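Local atomic coordinates of NAD(P)H-flavin oxidoreductase (Staphylococcus epidermidis ATCC 12228, PDB entry 3GBH), a protein that probably uses NAD(P)H to reduce flavin or other acceptors through bound flavin mononucleotide, as a putative oxidoreductase of the nitroreductase family. Residues K19-I30 with A190-D200. Numbering follows the deposited sequence.
Sequences KSVKVFDENYKI and AIGKKAQDAHD. With FMN (flavin mononucleotide), chain H.
Asp-25 and Val-23 join 19-30 to 190-200 through their backbones, an example of a loop meeting a strand end and the chain beyond it, with a single beta bridge between Phe-24 and Lys-194. Asp-25 N gives a straight bond to Lys-193 O (2.7 Å), and Val-23 O accepts from Ala-195 N (2.8 Å) and, weakly, from Gln-196 N. Three waters add backbone-to-backbone links: one joins Ser-20 O to His-199 N, the next Lys-22 N to Gln-196 O, and the third Asp-25 O to Lys-193 N.

Apolar and aromatic contacts accompany these links. With CG beside its backbone N (chi1 -55°), the Phe-24 ring reaches obliquely back along the strand end, CD1 resting on the bare CA of Gly-192 (3.6 Å) and CE2 meeting the methyl of Ala-190; Val-21 CG1 lies over one ring face near the rim. Lys-193 crosses Tyr-28 at about a right angle and sets CD over its face, a CH-pi contact 4.3 Å from the ring centroid, while Tyr-28 OH is hydrogen-bonded to Tyr-159 OH.

In this nitroreductase-family protein, the loop 19-30, which follows helix 11-17, lines the FMN pocket. Ser-20 grips the phosphate twice, N to O1P and OG to O2P (2.7 Å), and Lys-22 NZ bonds to flavin O2.

A salt bridge lies near the phosphate end: the extended Lys-19 chain carries NZ to the syn side of Asp-200 OD1 (2.7 Å), 21° out of the carboxylate plane, while its CB packs on Ala-198 CB (3.5 Å).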
loop_
_atom_site.group_PDB
_atom_site.type_symbol
_atom_site.label_atom_id
_atom_site.label_comp_id
_atom_site.label_asym_id
_atom_site.label_seq_id
_atom_site.Cartn_x
_atom_site.Cartn_y
_atom_site.Cartn_z
ATOM N N LYS B 19 -16.972 -8.978 -17.855
ATOM C CA LYS B 19 -17.750 -8.087 -18.709
ATOM C C LYS B 19 -18.896 -8.884 -19.365
ATOM O O LYS B 19 -18.850 -10.127 -19.414
ATOM C CB LYS B 19 -16.843 -7.467 -19.797
ATOM C CG LYS B 19 -15.562 -6.779 -19.246
ATOM C CD LYS B 19 -14.696 -6.238 -20.372
ATOM C CE LYS B 19 -13.418 -5.617 -19.828
ATOM N NZ LYS B 19 -12.491 -5.275 -20.909
ATOM N N SER B 20 -19.928 -8.178 -19.838
ATOM C CA SER B 20 -21.090 -8.832 -20.450
ATOM C C SER B 20 -20.769 -9.252 -21.878
ATOM O O SER B 20 -20.739 -8.435 -22.799
ATOM C CB SER B 20 -22.314 -7.906 -20.457
ATOM O OG SER B 20 -22.851 -7.763 -19.152
ATOM N N VAL B 21 -20.576 -10.546 -22.059
ATOM C CA VAL B 21 -20.406 -11.139 -23.370
ATOM C C VAL B 21 -21.795 -11.571 -23.821
ATOM O O VAL B 21 -22.518 -12.194 -23.055
ATOM C CB VAL B 21 -19.444 -12.345 -23.275
ATOM C CG1 VAL B 21 -19.499 -13.196 -24.508
ATOM C CG2 VAL B 21 -18.034 -11.845 -22.991
ATOM N N LYS B 22 -22.162 -11.213 -25.047
ATOM C CA LYS B 22 -23.497 -11.505 -25.596
ATOM C C LYS B 22 -23.532 -12.523 -26.752
ATOM O O LYS B 22 -24.610 -12.945 -27.169
ATOM C CB LYS B 22 -24.150 -10.175 -26.004
ATOM C CG LYS B 22 -24.162 -9.208 -24.818
ATOM C CD LYS B 22 -25.056 -8.028 -24.989
ATOM C CE LYS B 22 -24.953 -7.143 -23.750
ATOM N NZ LYS B 22 -26.019 -6.107 -23.767
ATOM N N VAL B 23 -22.359 -12.915 -27.251
ATOM C CA VAL B 23 -22.241 -13.916 -28.305
ATOM C C VAL B 23 -21.227 -14.977 -27.829
ATOM O O VAL B 23 -20.053 -14.675 -27.609
ATOM C CB VAL B 23 -21.775 -13.277 -29.619
ATOM C CG1 VAL B 23 -21.768 -14.285 -30.749
ATOM C CG2 VAL B 23 -22.676 -12.084 -29.967
ATOM N N PHE B 24 -21.713 -16.200 -27.651
ATOM C CA PHE B 24 -20.922 -17.320 -27.191
ATOM C C PHE B 24 -20.723 -18.335 -28.314
ATOM O O PHE B 24 -21.393 -18.280 -29.355
ATOM C CB PHE B 24 -21.625 -18.015 -26.033
ATOM C CG PHE B 24 -21.960 -17.102 -24.905
ATOM C CD1 PHE B 24 -21.067 -16.920 -23.860
ATOM C CD2 PHE B 24 -23.171 -16.411 -24.882
ATOM C CE1 PHE B 24 -21.372 -16.066 -22.809
ATOM C CE2 PHE B 24 -23.483 -15.544 -23.815
ATOM C CZ PHE B 24 -22.585 -15.383 -22.788
ATOM N N ASP B 25 -19.772 -19.238 -28.094
ATOM C CA ASP B 25 -19.515 -20.332 -28.991
ATOM C C ASP B 25 -20.669 -21.345 -28.852
ATOM O O ASP B 25 -20.852 -22.026 -27.833
ATOM C CB ASP B 25 -18.134 -20.935 -28.707
ATOM C CG ASP B 25 -17.775 -22.091 -29.641
ATOM O OD1 ASP B 25 -18.649 -22.576 -30.395
ATOM O OD2 ASP B 25 -16.613 -22.532 -29.595
ATOM N N GLU B 26 -21.451 -21.420 -29.910
ATOM C CA GLU B 26 -22.660 -22.222 -29.942
ATOM C C GLU B 26 -22.373 -23.717 -29.871
ATOM O O GLU B 26 -23.267 -24.512 -29.573
ATOM C CB GLU B 26 -23.391 -21.904 -31.248
ATOM C CG GLU B 26 -24.891 -22.036 -31.214
ATOM C CD GLU B 26 -25.495 -21.917 -32.605
ATOM O OE1 GLU B 26 -24.878 -21.240 -33.455
ATOM O OE2 GLU B 26 -26.568 -22.523 -32.852
ATOM N N ASN B 27 -21.135 -24.105 -30.169
ATOM C CA ASN B 27 -20.745 -25.514 -30.206
ATOM C C ASN B 27 -19.930 -25.947 -28.999
ATOM O O ASN B 27 -19.498 -27.088 -28.920
ATOM C CB ASN B 27 -19.941 -25.768 -31.456
ATOM C CG ASN B 27 -20.740 -25.511 -32.708
ATOM O OD1 ASN B 27 -20.386 -24.644 -33.506
ATOM N ND2 ASN B 27 -21.839 -26.247 -32.880
ATOM N N TYR B 28 -19.704 -25.027 -28.068
ATOM C CA TYR B 28 -18.997 -25.341 -26.850
ATOM C C TYR B 28 -20.015 -25.588 -25.748
ATOM O O TYR B 28 -20.878 -24.740 -25.504
ATOM C CB TYR B 28 -18.080 -24.186 -26.441
ATOM C CG TYR B 28 -17.335 -24.547 -25.221
ATOM C CD1 TYR B 28 -17.857 -24.275 -23.977
ATOM C CD2 TYR B 28 -16.143 -25.246 -25.301
ATOM C CE1 TYR B 28 -17.209 -24.673 -22.835
ATOM C CE2 TYR B 28 -15.469 -25.641 -24.155
ATOM C CZ TYR B 28 -16.016 -25.353 -22.920
ATOM O OH TYR B 28 -15.401 -25.724 -21.745
ATOM N N LYS B 29 -19.910 -26.734 -25.078
ATOM C CA LYS B 29 -20.749 -27.019 -23.933
ATOM C C LYS B 29 -19.875 -27.285 -22.699
ATOM O O LYS B 29 -18.823 -27.941 -22.777
ATOM C CB LYS B 29 -21.689 -28.190 -24.212
ATOM C CG LYS B 29 -22.635 -28.007 -25.428
ATOM C CD LYS B 29 -23.611 -26.811 -25.303
ATOM C CE LYS B 29 -24.285 -26.470 -26.652
ATOM N NZ LYS B 29 -25.042 -25.184 -26.605
ATOM N N ILE B 30 -20.305 -26.742 -21.576
ATOM C CA ILE B 30 -19.575 -26.813 -20.315
ATOM C C ILE B 30 -19.788 -28.176 -19.671
ATOM O O ILE B 30 -20.917 -28.567 -19.442
ATOM C CB ILE B 30 -20.035 -25.700 -19.373
ATOM C CG1 ILE B 30 -19.700 -24.321 -19.989
ATOM C CG2 ILE B 30 -19.382 -25.848 -18.004
ATOM C CD1 ILE B 30 -20.271 -23.153 -19.227
ATOM N N ALA B 190 -26.523 -15.748 -18.774
ATOM C CA ALA B 190 -26.014 -16.555 -19.883
ATOM C C ALA B 190 -24.577 -16.899 -19.552
ATOM O O ALA B 190 -23.840 -16.037 -19.092
ATOM C CB ALA B 190 -26.072 -15.785 -21.268
ATOM N N ILE B 191 -24.168 -18.135 -19.823
ATOM C CA ILE B 191 -22.791 -18.542 -19.559
ATOM C C ILE B 191 -22.296 -19.399 -20.722
ATOM O O ILE B 191 -23.049 -20.167 -21.304
ATOM C CB ILE B 191 -22.687 -19.285 -18.197
ATOM C CG1 ILE B 191 -21.223 -19.625 -17.855
ATOM C CG2 ILE B 191 -23.550 -20.569 -18.183
ATOM C CD1 ILE B 191 -21.064 -20.185 -16.429
ATOM N N GLY B 192 -21.041 -19.207 -21.088
ATOM C CA GLY B 192 -20.441 -19.983 -22.147
ATOM C C GLY B 192 -19.050 -19.489 -22.416
ATOM O O GLY B 192 -18.506 -18.670 -21.651
ATOM N N LYS B 193 -18.496 -19.969 -23.513
ATOM C CA LYS B 193 -17.204 -19.537 -24.012
ATOM C C LYS B 193 -17.440 -18.409 -24.996
ATOM O O LYS B 193 -18.239 -18.556 -25.922
ATOM C CB LYS B 193 -16.510 -20.707 -24.711
ATOM C CG LYS B 193 -15.145 -20.399 -25.262
ATOM C CD LYS B 193 -14.461 -21.684 -25.736
ATOM C CE LYS B 193 -13.065 -21.430 -26.337
ATOM N NZ LYS B 193 -13.131 -20.552 -27.538
ATOM N N LYS B 194 -16.734 -17.291 -24.835
ATOM C CA LYS B 194 -16.995 -16.115 -25.688
ATOM C C LYS B 194 -16.663 -16.372 -27.153
ATOM O O LYS B 194 -15.655 -17.026 -27.456
ATOM C CB LYS B 194 -16.267 -14.860 -25.173
ATOM C CG LYS B 194 -14.796 -14.751 -25.481
ATOM C CD LYS B 194 -14.241 -13.426 -24.913
ATOM C CE LYS B 194 -12.747 -13.230 -25.185
ATOM N NZ LYS B 194 -12.272 -11.910 -24.667
ATOM N N ALA B 195 -17.518 -15.882 -28.058
ATOM C CA ALA B 195 -17.216 -15.892 -29.502
ATOM C C ALA B 195 -16.933 -14.471 -29.994
ATOM O O ALA B 195 -16.343 -14.310 -31.033
ATOM C CB ALA B 195 -18.341 -16.500 -30.300
ATOM N N GLN B 196 -17.370 -13.458 -29.241
ATOM C CA GLN B 196 -16.992 -12.057 -29.490
ATOM C C GLN B 196 -16.660 -11.343 -28.194
ATOM O O GLN B 196 -17.322 -11.541 -27.211
ATOM C CB GLN B 196 -18.146 -11.308 -30.146
ATOM C CG GLN B 196 -18.288 -11.545 -31.628
ATOM C CD GLN B 196 -19.535 -10.865 -32.216
ATOM O OE1 GLN B 196 -20.132 -11.368 -33.178
ATOM N NE2 GLN B 196 -19.922 -9.712 -31.642
ATOM N N ASP B 197 -15.654 -10.483 -28.211
ATOM C CA ASP B 197 -15.298 -9.675 -27.031
ATOM C C ASP B 197 -16.476 -8.806 -26.577
ATOM O O ASP B 197 -17.199 -8.262 -27.406
ATOM C CB ASP B 197 -14.127 -8.742 -27.372
ATOM C CG ASP B 197 -12.773 -9.446 -27.386
ATOM O OD1 ASP B 197 -12.617 -10.546 -26.814
ATOM O OD2 ASP B 197 -11.842 -8.859 -27.960
ATOM N N ALA B 198 -16.663 -8.675 -25.272
ATOM C CA ALA B 198 -17.575 -7.670 -24.723
ATOM C C ALA B 198 -17.176 -6.249 -25.120
ATOM O O ALA B 198 -15.989 -5.973 -25.325
ATOM C CB ALA B 198 -17.599 -7.775 -23.219
ATOM N N HIS B 199 -18.159 -5.356 -25.228
ATOM C CA HIS B 199 -17.872 -3.918 -25.239
ATOM C C HIS B 199 -17.435 -3.447 -23.844
ATOM O O HIS B 199 -18.050 -3.825 -22.825
ATOM C CB HIS B 199 -19.099 -3.115 -25.654
ATOM C CG HIS B 199 -19.499 -3.331 -27.073
ATOM N ND1 HIS B 199 -18.681 -2.992 -28.132
ATOM C CD2 HIS B 199 -20.622 -3.859 -27.614
ATOM C CE1 HIS B 199 -19.287 -3.305 -29.266
ATOM N NE2 HIS B 199 -20.466 -3.832 -28.980
ATOM N N ASP B 200 -16.385 -2.631 -23.797
ATOM C CA ASP B 200 -16.017 -1.947 -22.575
ATOM C C ASP B 200 -17.095 -0.918 -22.213
ATOM O O ASP B 200 -17.763 -0.399 -23.098
ATOM C CB ASP B 200 -14.689 -1.214 -22.749
ATOM C CG ASP B 200 -13.490 -2.168 -22.789
ATOM O OD1 ASP B 200 -13.605 -3.324 -22.320
ATOM O OD2 ASP B 200 -12.439 -1.743 -23.305
HETATM N N1 FMN H . -27.760 -7.147 -20.890
HETATM C C2 FMN H . -28.518 -7.588 -21.965
HETATM O O2 FMN H . -28.025 -7.716 -23.090
HETATM N N3 FMN H . -29.846 -7.866 -21.775
HETATM C C4 FMN H . -30.438 -7.731 -20.517
HETATM O O4 FMN H . -31.649 -7.988 -20.383
HETATM C C4A FMN H . -29.681 -7.272 -19.451
HETATM N N5 FMN H . -30.233 -7.084 -18.195
HETATM C C5A FMN H . -29.417 -6.958 -17.091
HETATM C C6 FMN H . -29.926 -7.127 -15.791
HETATM C C7 FMN H . -29.106 -7.005 -14.690
HETATM C C7M FMN H . -29.667 -7.183 -13.305
HETATM C C8 FMN H . -27.755 -6.689 -14.871
HETATM C C8M FMN H . -26.802 -6.546 -13.724
HETATM C C9 FMN H . -27.253 -6.519 -16.148
HETATM C C9A FMN H . -28.061 -6.658 -17.281
HETATM N N10 FMN H . -27.556 -6.508 -18.582
HETATM C C10 FMN H . -28.328 -6.970 -19.649
HETATM C "C1'" FMN H . -26.080 -6.262 -18.816
HETATM C "C2'" FMN H . -25.806 -4.788 -18.517
HETATM O "O2'" FMN H . -26.231 -3.968 -19.592
HETATM C "C3'" FMN H . -24.308 -4.602 -18.247
HETATM O "O3'" FMN H . -23.970 -5.292 -17.070
HETATM C "C4'" FMN H . -23.870 -3.143 -18.125
HETATM O "O4'" FMN H . -24.067 -2.490 -19.379
HETATM C "C5'" FMN H . -22.405 -3.067 -17.702
HETATM O "O5'" FMN H . -21.582 -3.694 -18.678
HETATM P P FMN H . -20.616 -4.897 -18.262
HETATM O O1P FMN H . -19.833 -5.355 -19.458
HETATM O O2P FMN H . -21.470 -5.979 -17.670
HETATM O O3P FMN H . -19.659 -4.438 -17.187
HETATM O O HOH W 1 -20.774 -6.111 -24.245
HETATM O O HOH W 2 -20.088 -10.390 -27.080
HETATM O O HOH W 3 -20.238 -21.286 -25.313
#